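Local atomic coordinates of endo-1,4-b-d-mannanase (Trichoderma reesei, PDB entry 1QNR), a protein that hydrolyses the beta-1,4-linked backbone of mannans as an endo-acting mannanase of glycoside hydrolase family 5. Residues Phe237-Leu242 with Val273-Gly278; Leu207-Gly212 with Gln259-Ala264; Ala22-Tyr27 with Trp306-Thr311; Lys51-Trp56 with His102-Ile107; Asn229-Ser234 with Leu266-Pro271. All blocks are in the same frame, centred on the assembly; numbering follows the deposited sequence.

Contact 1. Residues Phe237-Leu242 with Val273-Gly278; sequences FGTFHL and VFEEYG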
# COMPACT_ATOMS: atom_id res chain seq x y z
N PHE A 237 3.46 -1.07 12.27
CA PHE A 237 2.39 -2.09 12.12
C PHE A 237 2.74 -3.02 10.96
O PHE A 237 3.58 -2.63 10.13
CB PHE A 237 0.98 -1.44 11.92
CG PHE A 237 0.87 -0.58 10.68
CD1 PHE A 237 0.38 -1.15 9.50
CD2 PHE A 237 1.11 0.79 10.73
CE1 PHE A 237 0.19 -0.35 8.34
CE2 PHE A 237 0.91 1.60 9.60
CZ PHE A 237 0.44 1.04 8.40
N GLY A 238 2.10 -4.20 10.91
CA GLY A 238 2.38 -5.17 9.85
C GLY A 238 1.37 -5.05 8.69
O GLY A 238 0.21 -4.60 8.91
N THR A 239 1.77 -5.44 7.48
CA THR A 239 0.87 -5.53 6.32
C THR A 239 0.89 -6.94 5.77
O THR A 239 1.93 -7.64 5.76
CB THR A 239 1.32 -4.57 5.15
OG1 THR A 239 2.73 -4.76 4.86
CG2 THR A 239 1.09 -3.10 5.56
N PHE A 240 -0.26 -7.39 5.23
CA PHE A 240 -0.26 -8.65 4.46
C PHE A 240 -1.33 -8.59 3.36
O PHE A 240 -2.28 -7.79 3.47
CB PHE A 240 -0.43 -9.93 5.28
CG PHE A 240 -1.75 -10.02 6.02
CD1 PHE A 240 -1.91 -9.45 7.26
CD2 PHE A 240 -2.82 -10.69 5.45
CE1 PHE A 240 -3.11 -9.53 8.02
CE2 PHE A 240 -4.08 -10.78 6.16
CZ PHE A 240 -4.18 -10.19 7.46
N HIS A 241 -1.11 -9.31 2.25
CA HIS A 241 -2.00 -9.31 1.08
C HIS A 241 -2.54 -10.76 0.83
O HIS A 241 -2.08 -11.62 1.53
CB HIS A 241 -1.22 -8.84 -0.19
CG HIS A 241 -0.63 -7.42 -0.08
ND1 HIS A 241 0.14 -6.86 -1.09
CD2 HIS A 241 -0.63 -6.47 0.89
CE1 HIS A 241 0.49 -5.63 -0.80
NE2 HIS A 241 0.08 -5.36 0.45
N LEU A 242 -3.54 -10.89 -0.07
CA LEU A 242 -4.11 -12.26 -0.19
C LEU A 242 -4.69 -12.43 -1.62
O LEU A 242 -5.68 -11.79 -2.01
CB LEU A 242 -5.23 -12.50 0.80
CG LEU A 242 -6.09 -13.79 0.68
CD1 LEU A 242 -5.18 -15.04 0.83
CD2 LEU A 242 -7.18 -13.80 1.77
N VAL A 273 -2.59 -4.70 9.24
CA VAL A 273 -3.52 -4.20 8.21
C VAL A 273 -3.58 -5.24 7.08
O VAL A 273 -2.53 -5.62 6.50
CB VAL A 273 -3.12 -2.82 7.63
CG1 VAL A 273 -4.04 -2.36 6.48
CG2 VAL A 273 -3.16 -1.76 8.74
N PHE A 274 -4.80 -5.71 6.81
CA PHE A 274 -5.09 -6.65 5.71
C PHE A 274 -5.19 -5.76 4.44
O PHE A 274 -6.28 -5.22 4.14
CB PHE A 274 -6.37 -7.39 6.05
CG PHE A 274 -6.96 -8.41 5.12
CD1 PHE A 274 -6.15 -9.02 4.15
CD2 PHE A 274 -8.30 -8.79 5.22
CE1 PHE A 274 -6.73 -10.02 3.34
CE2 PHE A 274 -8.89 -9.76 4.40
CZ PHE A 274 -8.07 -10.39 3.47
N GLU A 275 -4.05 -5.49 3.81
CA GLU A 275 -3.87 -4.31 2.93
C GLU A 275 -4.27 -4.49 1.47
O GLU A 275 -4.52 -3.47 0.81
CB GLU A 275 -2.38 -3.89 3.03
CG GLU A 275 -1.99 -2.64 2.22
CD GLU A 275 -0.51 -2.30 2.36
OE1 GLU A 275 0.35 -3.10 1.97
OE2 GLU A 275 -0.26 -1.11 2.81
N GLU A 276 -4.33 -5.74 0.98
CA GLU A 276 -4.86 -6.02 -0.35
C GLU A 276 -5.53 -7.39 -0.35
O GLU A 276 -4.95 -8.30 0.29
CB GLU A 276 -3.80 -6.08 -1.47
CG GLU A 276 -2.98 -4.81 -1.77
CD GLU A 276 -2.06 -5.00 -2.92
OE1 GLU A 276 -2.17 -6.03 -3.68
OE2 GLU A 276 -1.12 -4.19 -3.17
N TYR A 277 -6.61 -7.58 -1.10
CA TYR A 277 -7.16 -8.95 -1.27
C TYR A 277 -8.13 -8.93 -2.46
O TYR A 277 -8.77 -7.91 -2.75
CB TYR A 277 -7.87 -9.45 -0.01
CG TYR A 277 -8.97 -8.58 0.54
CD1 TYR A 277 -10.32 -8.66 0.14
CD2 TYR A 277 -8.71 -7.62 1.54
CE1 TYR A 277 -11.31 -7.87 0.69
CE2 TYR A 277 -9.69 -6.82 2.09
CZ TYR A 277 -11.01 -6.91 1.67
OH TYR A 277 -12.02 -6.11 2.21
N GLY A 278 -8.30 -10.11 -3.08
CA GLY A 278 -9.33 -10.21 -4.13
C GLY A 278 -9.51 -11.68 -4.51
O GLY A 278 -8.55 -12.49 -4.41
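H241 holds its CG anti to the carbonyl carbon (chi1 -60°) and E275 runs out extended from a CG anti to its N, which sets the two groups alongside one another. H241 NE2 donates to E275 OE1 at 2.7 Å, in the ring plane and nearly straight (173°), using the anti lone pair of that oxygen. E276 comes over one face of the same ring: its CG lies 3.6 Å from the H241 centroid, and its carboxylate stacks with planes 19° apart. The parallel barrel strands are joined by V273 N to G238 O (2.8 Å), F240 N to V273 O (3.1 Å) and E275 N to F240 O (2.9 Å). On the opposite sheet face, the F240 and F274 rings are roughly parallel but hardly overlap, their centroids 5.2 Å apart. H241 ND1 bonds E169, E276 bonds Y243, and R54 forms salt bridges to both E275 and E276. Held at both nitrogens, the H241 ring can hardly turn and probably helps order these acidic groups.

Contact 2. Residues Leu207-Gly212 with Gln259-Ala264; sequences LGLSTG and QTHAAA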
# COMPACT_ATOMS: atom_id res chain seq x y z
N LEU A 207 4.55 -12.94 3.13
CA LEU A 207 5.06 -14.30 2.86
C LEU A 207 6.11 -14.66 3.94
O LEU A 207 6.88 -13.84 4.45
CB LEU A 207 5.70 -14.38 1.46
CG LEU A 207 4.79 -13.78 0.33
CD1 LEU A 207 5.54 -13.91 -1.03
CD2 LEU A 207 3.42 -14.47 0.24
N GLY A 208 6.17 -15.97 4.25
CA GLY A 208 7.19 -16.53 5.16
C GLY A 208 6.71 -16.54 6.58
O GLY A 208 6.97 -15.56 7.36
N LEU A 209 5.98 -17.56 7.05
CA LEU A 209 5.42 -17.61 8.43
C LEU A 209 5.21 -19.08 8.76
O LEU A 209 4.49 -19.81 8.06
CB LEU A 209 4.13 -16.73 8.45
CG LEU A 209 3.41 -16.63 9.79
CD1 LEU A 209 4.24 -16.13 10.93
CD2 LEU A 209 2.08 -15.89 9.65
N SER A 210 5.79 -19.51 9.91
CA SER A 210 5.86 -20.98 10.16
C SER A 210 4.68 -21.54 10.90
O SER A 210 4.65 -22.78 11.15
CB SER A 210 7.17 -21.26 10.94
OG SER A 210 8.35 -20.99 10.10
N THR A 211 3.63 -20.80 11.22
CA THR A 211 2.46 -21.27 11.96
C THR A 211 1.28 -21.64 11.06
O THR A 211 0.18 -21.96 11.55
CB THR A 211 1.98 -20.13 12.88
OG1 THR A 211 1.84 -18.91 12.08
CG2 THR A 211 2.95 -19.82 14.01
N GLY A 212 1.52 -21.72 9.74
CA GLY A 212 0.52 -22.06 8.76
C GLY A 212 0.50 -23.57 8.41
O GLY A 212 0.95 -24.42 9.20
N GLN A 259 -5.89 -15.28 10.10
CA GLN A 259 -5.71 -15.59 11.52
C GLN A 259 -4.21 -15.71 11.90
O GLN A 259 -3.83 -15.21 12.97
CB GLN A 259 -6.43 -16.92 11.85
CG GLN A 259 -7.95 -16.78 11.71
CD GLN A 259 -8.69 -18.12 11.78
OE1 GLN A 259 -8.20 -19.15 11.36
NE2 GLN A 259 -9.90 -18.00 12.34
N THR A 260 -3.39 -16.40 11.09
CA THR A 260 -1.98 -16.54 11.46
C THR A 260 -1.23 -15.21 11.45
O THR A 260 -0.37 -14.96 12.31
CB THR A 260 -1.22 -17.54 10.58
OG1 THR A 260 -1.38 -17.22 9.19
CG2 THR A 260 -1.73 -18.99 10.77
N HIS A 261 -1.53 -14.33 10.49
CA HIS A 261 -0.85 -13.03 10.44
C HIS A 261 -1.32 -12.13 11.61
O HIS A 261 -0.46 -11.49 12.23
CB HIS A 261 -1.08 -12.37 9.06
CG HIS A 261 -0.21 -12.99 8.03
ND1 HIS A 261 -0.58 -14.19 7.39
CD2 HIS A 261 1.03 -12.68 7.54
CE1 HIS A 261 0.44 -14.54 6.57
NE2 HIS A 261 1.41 -13.65 6.61
N ALA A 262 -2.63 -12.11 11.91
CA ALA A 262 -3.12 -11.36 13.05
C ALA A 262 -2.40 -11.74 14.33
O ALA A 262 -2.02 -10.88 15.14
CB ALA A 262 -4.60 -11.48 13.29
N ALA A 263 -2.27 -13.07 14.51
CA ALA A 263 -1.60 -13.53 15.76
C ALA A 263 -0.17 -13.15 15.82
O ALA A 263 0.36 -12.86 16.90
CB ALA A 263 -1.74 -15.06 15.90
N ALA A 264 0.60 -13.13 14.70
CA ALA A 264 1.99 -12.70 14.68
C ALA A 264 2.15 -11.18 14.94
O ALA A 264 3.05 -10.76 15.71
CB ALA A 264 2.61 -13.08 13.31
O HOH W 1 0.92 -16.90 13.84
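L209 reaches from the loop after strand 199-201 onto T260, H261 and A264 of helix 253-267, an outer helix of the beta/alpha barrel. Its CB already points at the helix, and CG, anti to the backbone N (chi1 -179°), continues in that direction and forks into two methyls. The CD2 branch comes down over the H261 imidazole, 3.7 Å from the centroid and only 7° off the ring normal, a CH-pi contact over the middle of the face. The same methyl lies 3.7 Å from T260 OG1, an oxygen hydrogen-bonded to G256 O and Y218 OH. The other branch, CD1, meets A264 CB at 4.2 Å. Further along the type I turn, T211 and T260 lie alongside each other, pointing opposite ways, with T211 OG1 3.7 Å from T260 CB and T211 O 3.6 Å from T260 CG2. No direct hydrogen bond crosses; a water does, 2.8 Å from T211 OG1 and donating to T260 O at 2.8 Å. The ring of F240, from strand 238-242, stacks on the other side of H261, whose ND1 and NE2 are bonded to W257 O and G206 O. With an alanine in place of H261, the L209 methyl would probably lose its platform and G206 O its donor. Both ring nitrogens face carbonyl oxygens, consistent with a doubly protonated imidazole fixed between loop leucine and barrel phenylalanine.

Contact 3. Residues Ala22-Tyr27 with Trp306-Thr311; sequences AGTNCY and WQWGDT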
# COMPACT_ATOMS: atom_id res chain seq x y z
N ALA A 22 -12.37 0.36 7.68
CA ALA A 22 -12.34 -0.18 6.30
C ALA A 22 -11.77 0.88 5.37
O ALA A 22 -12.07 2.08 5.47
CB ALA A 22 -13.73 -0.61 5.80
N GLY A 23 -10.96 0.40 4.39
CA GLY A 23 -10.42 1.30 3.35
C GLY A 23 -10.39 0.59 1.97
O GLY A 23 -11.00 -0.47 1.82
N THR A 24 -9.71 1.21 1.01
CA THR A 24 -9.63 0.61 -0.35
C THR A 24 -8.31 1.00 -1.03
O THR A 24 -7.66 1.97 -0.62
CB THR A 24 -10.83 1.10 -1.23
OG1 THR A 24 -10.83 0.38 -2.49
CG2 THR A 24 -10.72 2.62 -1.58
N ASN A 25 -7.94 0.22 -2.06
CA ASN A 25 -6.79 0.54 -2.89
C ASN A 25 -7.23 1.31 -4.13
O ASN A 25 -8.24 0.93 -4.79
CB ASN A 25 -6.07 -0.76 -3.41
CG ASN A 25 -5.28 -1.38 -2.28
OD1 ASN A 25 -4.09 -1.08 -2.02
ND2 ASN A 25 -5.90 -2.30 -1.50
N CYS A 26 -6.55 2.43 -4.42
CA CYS A 26 -6.79 3.24 -5.64
C CYS A 26 -5.47 3.71 -6.19
O CYS A 26 -5.06 4.88 -6.10
CB CYS A 26 -7.72 4.42 -5.30
SG CYS A 26 -8.18 5.35 -6.86
N TYR A 27 -4.67 2.77 -6.76
CA TYR A 27 -3.30 3.12 -7.20
C TYR A 27 -3.33 4.28 -8.17
O TYR A 27 -2.43 5.15 -8.14
CB TYR A 27 -2.50 1.90 -7.77
CG TYR A 27 -2.87 1.54 -9.21
CD1 TYR A 27 -2.23 2.21 -10.28
CD2 TYR A 27 -3.80 0.56 -9.48
CE1 TYR A 27 -2.62 1.89 -11.60
CE2 TYR A 27 -4.17 0.22 -10.78
CZ TYR A 27 -3.54 0.90 -11.81
OH TYR A 27 -3.89 0.58 -13.15
N TRP A 306 -8.64 -4.88 -2.81
CA TRP A 306 -8.10 -4.49 -4.12
C TRP A 306 -9.18 -4.75 -5.15
O TRP A 306 -9.56 -5.97 -5.33
CB TRP A 306 -6.80 -5.30 -4.44
CG TRP A 306 -6.23 -4.86 -5.78
CD1 TRP A 306 -6.61 -5.29 -7.03
CD2 TRP A 306 -5.17 -3.91 -6.01
NE1 TRP A 306 -5.88 -4.65 -8.01
CE2 TRP A 306 -4.96 -3.79 -7.41
CE3 TRP A 306 -4.36 -3.15 -5.14
CZ2 TRP A 306 -4.04 -2.94 -7.97
CZ3 TRP A 306 -3.35 -2.33 -5.71
CH2 TRP A 306 -3.19 -2.20 -7.11
N GLN A 307 -9.86 -3.77 -5.80
CA GLN A 307 -9.50 -2.35 -5.73
C GLN A 307 -10.75 -1.53 -6.12
O GLN A 307 -11.72 -2.05 -6.70
CB GLN A 307 -8.39 -2.00 -6.74
CG GLN A 307 -8.75 -2.25 -8.24
CD GLN A 307 -7.72 -1.67 -9.22
OE1 GLN A 307 -7.06 -0.65 -9.02
NE2 GLN A 307 -7.57 -2.34 -10.41
N TRP A 308 -10.71 -0.20 -5.80
CA TRP A 308 -11.79 0.69 -6.24
C TRP A 308 -11.85 0.88 -7.75
O TRP A 308 -10.79 1.03 -8.38
CB TRP A 308 -11.50 2.10 -5.57
CG TRP A 308 -12.68 3.07 -5.60
CD1 TRP A 308 -12.93 4.05 -6.50
CD2 TRP A 308 -13.80 3.00 -4.70
NE1 TRP A 308 -14.14 4.70 -6.16
CE2 TRP A 308 -14.71 4.01 -5.07
CE3 TRP A 308 -14.08 2.19 -3.56
CZ2 TRP A 308 -15.92 4.27 -4.38
CZ3 TRP A 308 -15.28 2.44 -2.87
CH2 TRP A 308 -16.19 3.48 -3.30
N GLY A 309 -13.07 0.89 -8.30
CA GLY A 309 -13.29 1.32 -9.71
C GLY A 309 -14.33 2.46 -9.71
O GLY A 309 -15.22 2.44 -8.86
N ASP A 310 -14.08 3.43 -10.60
CA ASP A 310 -15.07 4.54 -10.64
C ASP A 310 -15.13 5.10 -12.05
O ASP A 310 -14.41 4.65 -12.98
CB ASP A 310 -14.64 5.64 -9.62
CG ASP A 310 -15.86 6.28 -8.95
OD1 ASP A 310 -16.93 6.51 -9.61
OD2 ASP A 310 -15.73 6.61 -7.73
N THR A 311 -16.05 6.04 -12.29
CA THR A 311 -16.23 6.66 -13.59
C THR A 311 -16.36 8.17 -13.45
O THR A 311 -16.60 8.66 -12.29
CB THR A 311 -17.49 6.10 -14.33
OG1 THR A 311 -18.69 6.52 -13.65
CG2 THR A 311 -17.44 4.58 -14.44
O HOH W 2 -5.65 0.01 -6.68
O HOH W 3 -5.72 -1.56 -13.15
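W308 N donates to N25 O at 2.9 Å with an N-H...O angle of 162°. Water extends the polar part. One molecule accepts from Y27 N at 2.9 Å and donates to Q307 OE1 at 2.8 Å, so the backbone of one segment is tied to a side chain of the other. The remaining contacts are van der Waals contacts round the aromatic rings. W306, with CG anti to the backbone N (chi1 -178°), brings its six-membered ring across N25, whose CB lies 3.4 Å from W306 CE3. That ring then meets Y27 rim to rim, planes 6° apart, with Y27 CD2 3.7 Å from W306 CH2; neither covers the other's face. T24 OG1 comes to the edge of the W308 indole, 3.9 Å from W308 CE3. The polar ends have partners further out: N25 OD1 in R54, Y27 OH in N319, and W306 NE1 in D321. A leucine in place of W306 would probably deprive N25 and Y27 of the ring they rest against and leave D321 without its indole N-H. The peptide bond between W306 and Q307 is cis, a feature known at the end of the last barrel strand, here 300-309, in family 5 enzymes, and strand 21-25 meets that strand in the parallel pairing that closes a TIM barrel.

Contact 4. Residues Lys51-Trp56 with His102-Ile107; sequences KVVRVW and HNLKLI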
# COMPACT_ATOMS: atom_id res chain seq x y z
N LYS A 51 -12.37 4.99 5.23
CA LYS A 51 -11.58 6.07 5.92
C LYS A 51 -10.18 6.19 5.39
O LYS A 51 -9.48 7.24 5.63
CB LYS A 51 -11.46 5.73 7.44
CG LYS A 51 -12.81 6.03 8.18
CD LYS A 51 -12.57 5.82 9.72
CE LYS A 51 -13.88 6.22 10.45
NZ LYS A 51 -13.72 6.07 11.98
N VAL A 52 -9.65 5.21 4.64
CA VAL A 52 -8.23 5.14 4.22
C VAL A 52 -8.14 4.68 2.76
O VAL A 52 -8.89 3.75 2.36
CB VAL A 52 -7.45 4.15 5.12
CG1 VAL A 52 -5.93 4.26 4.78
CG2 VAL A 52 -7.61 4.44 6.62
N VAL A 53 -7.28 5.34 1.98
CA VAL A 53 -7.07 5.01 0.56
C VAL A 53 -5.56 4.76 0.36
O VAL A 53 -4.73 5.56 0.82
CB VAL A 53 -7.52 6.16 -0.41
CG1 VAL A 53 -7.48 5.67 -1.87
CG2 VAL A 53 -8.92 6.60 -0.07
N ARG A 54 -5.23 3.68 -0.37
CA ARG A 54 -3.80 3.38 -0.71
C ARG A 54 -3.56 3.84 -2.15
O ARG A 54 -4.29 3.40 -3.08
CB ARG A 54 -3.53 1.91 -0.42
CG ARG A 54 -2.03 1.54 -0.67
CD ARG A 54 -1.74 0.24 0.12
NE ARG A 54 -0.40 -0.34 -0.22
CZ ARG A 54 -0.21 -1.27 -1.18
NH1 ARG A 54 -1.22 -1.67 -1.97
NH2 ARG A 54 1.02 -1.81 -1.28
N VAL A 55 -2.58 4.73 -2.37
CA VAL A 55 -2.31 5.33 -3.75
C VAL A 55 -0.84 5.13 -4.06
O VAL A 55 0.00 5.12 -3.12
CB VAL A 55 -2.73 6.83 -3.77
CG1 VAL A 55 -4.22 6.98 -3.39
CG2 VAL A 55 -1.86 7.73 -2.87
N TRP A 56 -0.46 5.06 -5.36
CA TRP A 56 1.02 4.93 -5.64
C TRP A 56 1.74 6.26 -5.38
O TRP A 56 1.35 7.34 -5.83
CB TRP A 56 1.27 4.48 -7.08
CG TRP A 56 1.02 3.00 -7.35
CD1 TRP A 56 1.15 2.46 -8.61
CD2 TRP A 56 0.70 1.90 -6.46
NE1 TRP A 56 0.99 1.09 -8.54
CE2 TRP A 56 0.69 0.72 -7.25
CE3 TRP A 56 0.41 1.80 -5.06
CZ2 TRP A 56 0.45 -0.57 -6.73
CZ3 TRP A 56 0.15 0.49 -4.57
CH2 TRP A 56 0.15 -0.71 -5.38
N HIS A 102 -11.74 15.87 2.13
CA HIS A 102 -12.73 14.81 2.28
C HIS A 102 -12.53 14.02 3.56
O HIS A 102 -13.22 13.00 3.76
CB HIS A 102 -12.79 13.88 1.03
CG HIS A 102 -13.34 14.51 -0.23
ND1 HIS A 102 -12.53 15.08 -1.18
CD2 HIS A 102 -14.65 14.68 -0.67
CE1 HIS A 102 -13.30 15.58 -2.18
NE2 HIS A 102 -14.51 15.34 -1.85
N ASN A 103 -11.59 14.37 4.41
CA ASN A 103 -11.32 13.70 5.67
C ASN A 103 -10.91 12.23 5.46
O ASN A 103 -11.40 11.34 6.19
CB ASN A 103 -12.56 13.86 6.62
CG ASN A 103 -12.95 15.33 6.86
OD1 ASN A 103 -12.08 16.07 7.33
ND2 ASN A 103 -14.17 15.69 6.48
N LEU A 104 -10.09 12.05 4.46
CA LEU A 104 -9.55 10.68 4.20
C LEU A 104 -8.04 10.63 4.55
O LEU A 104 -7.39 11.69 4.53
CB LEU A 104 -9.68 10.35 2.68
CG LEU A 104 -11.13 10.11 2.20
CD1 LEU A 104 -11.18 10.04 0.66
CD2 LEU A 104 -11.78 8.88 2.84
N LYS A 105 -7.54 9.44 4.85
CA LYS A 105 -6.09 9.29 5.14
C LYS A 105 -5.45 8.42 4.02
O LYS A 105 -6.17 7.56 3.47
CB LYS A 105 -5.87 8.54 6.48
CG LYS A 105 -6.65 9.24 7.66
CD LYS A 105 -6.21 10.68 7.89
CE LYS A 105 -6.92 11.21 9.16
NZ LYS A 105 -6.70 12.71 9.26
N LEU A 106 -4.18 8.63 3.75
CA LEU A 106 -3.53 7.91 2.64
C LEU A 106 -2.31 7.03 3.04
O LEU A 106 -1.46 7.45 3.85
CB LEU A 106 -2.96 8.96 1.67
CG LEU A 106 -3.99 9.98 1.09
CD1 LEU A 106 -3.24 11.06 0.30
CD2 LEU A 106 -4.98 9.19 0.20
N ILE A 107 -2.26 5.81 2.46
CA ILE A 107 -1.03 4.98 2.59
C ILE A 107 -0.26 5.19 1.28
O ILE A 107 -0.85 4.97 0.20
CB ILE A 107 -1.35 3.51 2.87
CG1 ILE A 107 -2.01 3.40 4.26
CG2 ILE A 107 -0.04 2.64 2.78
CD1 ILE A 107 -2.48 1.97 4.67
O HOH W 4 -10.35 9.22 7.61
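V53 uses both its backbone polar atoms: its N donates to K105 O at 2.9 Å, and its O accepts from I107 N at 3.0 Å. The same pattern continues with K105 N to K51 O (3.0 Å) and V55 N to I107 O (3.1 Å). K51 O has a second donor, a water at 2.9 Å that also donates to N103 O at 2.8 Å, so the Schellman residue N103 is tied to the start of the strand pairing. On one face of the sheet, V52 CG1 lies 4.0 Å from I107 CG1, and R54, CG anti to its N (chi1 -177°), runs extended past I107 CG2. Its guanidinium is satisfied by E165, E275, E276, N25 and N168, while K105 NZ bonds D15 and T159 O. Strands 52-54 and 105-109 are TIM-barrel neighbours in a beta-alpha-beta crossover through helix 90-102. Strand 21-25 pairs with the far edge of 52-54 and 161-165 with that of 105-109; helix 35-47 covers V53 and L104, whereas V52 and I107 face M304 and F162.

Contact 5. Residues Asn229-Ser234 with Leu266-Pro271; sequences NVQIKS and LAAGKP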
# COMPACT_ATOMS: atom_id res chain seq x y z
N ASN A 229 10.23 -9.32 10.28
CA ASN A 229 10.01 -7.97 9.80
C ASN A 229 9.16 -7.16 10.79
O ASN A 229 9.50 -5.96 11.03
CB ASN A 229 9.35 -7.96 8.41
CG ASN A 229 10.22 -8.50 7.31
OD1 ASN A 229 11.47 -8.42 7.36
ND2 ASN A 229 9.64 -9.04 6.19
N VAL A 230 8.08 -7.80 11.32
CA VAL A 230 7.22 -6.92 12.16
C VAL A 230 7.85 -6.63 13.52
O VAL A 230 7.34 -5.73 14.19
CB VAL A 230 5.84 -7.56 12.40
CG1 VAL A 230 5.04 -7.66 11.12
CG2 VAL A 230 5.85 -8.91 13.09
N GLN A 231 8.95 -7.23 13.91
CA GLN A 231 9.68 -6.93 15.13
C GLN A 231 10.62 -5.75 14.96
O GLN A 231 11.14 -5.23 15.97
CB GLN A 231 10.51 -8.17 15.61
CG GLN A 231 9.48 -9.15 16.14
CD GLN A 231 9.86 -10.59 16.32
OE1 GLN A 231 8.90 -11.40 16.36
NE2 GLN A 231 11.13 -10.90 16.40
N ILE A 232 10.85 -5.20 13.75
CA ILE A 232 11.73 -4.03 13.53
C ILE A 232 11.13 -2.82 14.26
O ILE A 232 9.95 -2.51 14.07
CB ILE A 232 11.90 -3.77 11.99
CG1 ILE A 232 12.67 -4.95 11.33
CG2 ILE A 232 12.60 -2.42 11.74
CD1 ILE A 232 12.71 -4.87 9.80
N LYS A 233 11.92 -2.13 15.11
CA LYS A 233 11.36 -1.10 15.97
C LYS A 233 10.80 0.10 15.24
O LYS A 233 9.81 0.69 15.72
CB LYS A 233 12.49 -0.58 16.92
CG LYS A 233 13.23 -1.58 17.76
CD LYS A 233 13.93 -0.75 18.87
CE LYS A 233 14.80 0.41 18.44
NZ LYS A 233 15.71 0.70 19.64
N SER A 234 11.41 0.42 14.07
CA SER A 234 11.00 1.58 13.28
C SER A 234 9.89 1.24 12.28
O SER A 234 9.58 2.13 11.43
CB SER A 234 12.25 2.18 12.65
OG SER A 234 13.10 1.17 12.10
N LEU A 266 -0.04 -9.40 16.82
CA LEU A 266 -0.40 -9.24 18.27
C LEU A 266 0.74 -9.77 19.12
O LEU A 266 1.05 -9.10 20.17
CB LEU A 266 -1.72 -9.98 18.50
CG LEU A 266 -2.25 -9.87 19.99
CD1 LEU A 266 -2.49 -8.43 20.40
CD2 LEU A 266 -3.49 -10.77 20.05
N ALA A 267 1.46 -10.82 18.72
CA ALA A 267 2.67 -11.26 19.48
C ALA A 267 3.75 -10.22 19.49
O ALA A 267 4.53 -10.14 20.49
CB ALA A 267 3.17 -12.60 18.97
N ALA A 268 3.92 -9.41 18.45
CA ALA A 268 4.89 -8.33 18.40
C ALA A 268 4.35 -7.04 19.04
O ALA A 268 5.04 -5.96 19.01
CB ALA A 268 5.33 -8.08 16.94
N GLY A 269 3.14 -7.00 19.59
CA GLY A 269 2.58 -5.86 20.25
C GLY A 269 1.99 -4.76 19.36
O GLY A 269 1.85 -3.63 19.86
N LYS A 270 1.71 -5.11 18.08
CA LYS A 270 1.31 -4.11 17.06
C LYS A 270 0.08 -4.53 16.27
O LYS A 270 -0.24 -5.74 16.23
CB LYS A 270 2.48 -4.04 16.01
CG LYS A 270 3.79 -3.58 16.67
CD LYS A 270 4.95 -3.59 15.61
CE LYS A 270 6.24 -3.27 16.33
NZ LYS A 270 7.45 -3.15 15.48
N PRO A 271 -0.66 -3.61 15.65
CA PRO A 271 -1.77 -3.98 14.75
C PRO A 271 -1.23 -4.52 13.43
O PRO A 271 -0.10 -4.25 13.01
CB PRO A 271 -2.48 -2.63 14.47
CG PRO A 271 -1.72 -1.59 15.22
CD PRO A 271 -0.41 -2.14 15.70
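K270 NZ donates to V230 O at 2.9 Å, the one hydrogen bond between the segments, and the lysine tail follows the same carbonyl, with K270 CE 3.4 Å and CD 3.5 Å from V230 O. I232 O is equally near NZ, but the angle is too poor for a bond; L235 O, just beyond the segment, takes another. The chain can span the distance because it leaves CB with CG anti to the carbonyl carbon (chi1 -61°) and stays extended to the tip. Beside it lies the apolar part: A268 CB packs 4.0 Å from V230 CG2. Two helix ends thus meet here, and helix 253-267 finishes in a Schellman motif, G269 having positive phi (80°) and its N bonded to L266 O at 3.0 Å. In the alternating beta/alpha barrel these are the turns that lead from helix 226-230 into strand 238-242 and from helix 253-267 into strand 272-277. A lysine ammonium set against carbonyls at the close of a helix probably offsets the partial negative charge of that helix end. Further out, I232 N bonds N229 O at 3.1 Å where the chain leaves helix 226-230; the I232 side chain leans on A184 and T185 of helix 178-194, and S234 OG bonds S188. Behind K270, P271 O accepts from G238 N of the neighbouring strand.

Overall arrangement
Contacts 1, 3 and 4 belong to the parallel barrel sheet and touch one another, their centres 10 to 15 Å apart; R54 of contact 4 bonds E275, E276 and N25 of the other two. Contact 3 joins the first and last barrel strands, 279 residues apart, and encloses the others along the chain. Contact 4 closes before contacts 1, 2 and 5 begin. Those three interlock: contacts 2 and 5 share helix 253-267, their centres 13 Å apart, and both touch contact 1. Contacts 3 and 5 lie on opposite sides of the chain's centre, about 27 Å between centres. The polar cluster round R54 is consistent with a family 5 active site; contacts 2 and 5 fasten helix and loops.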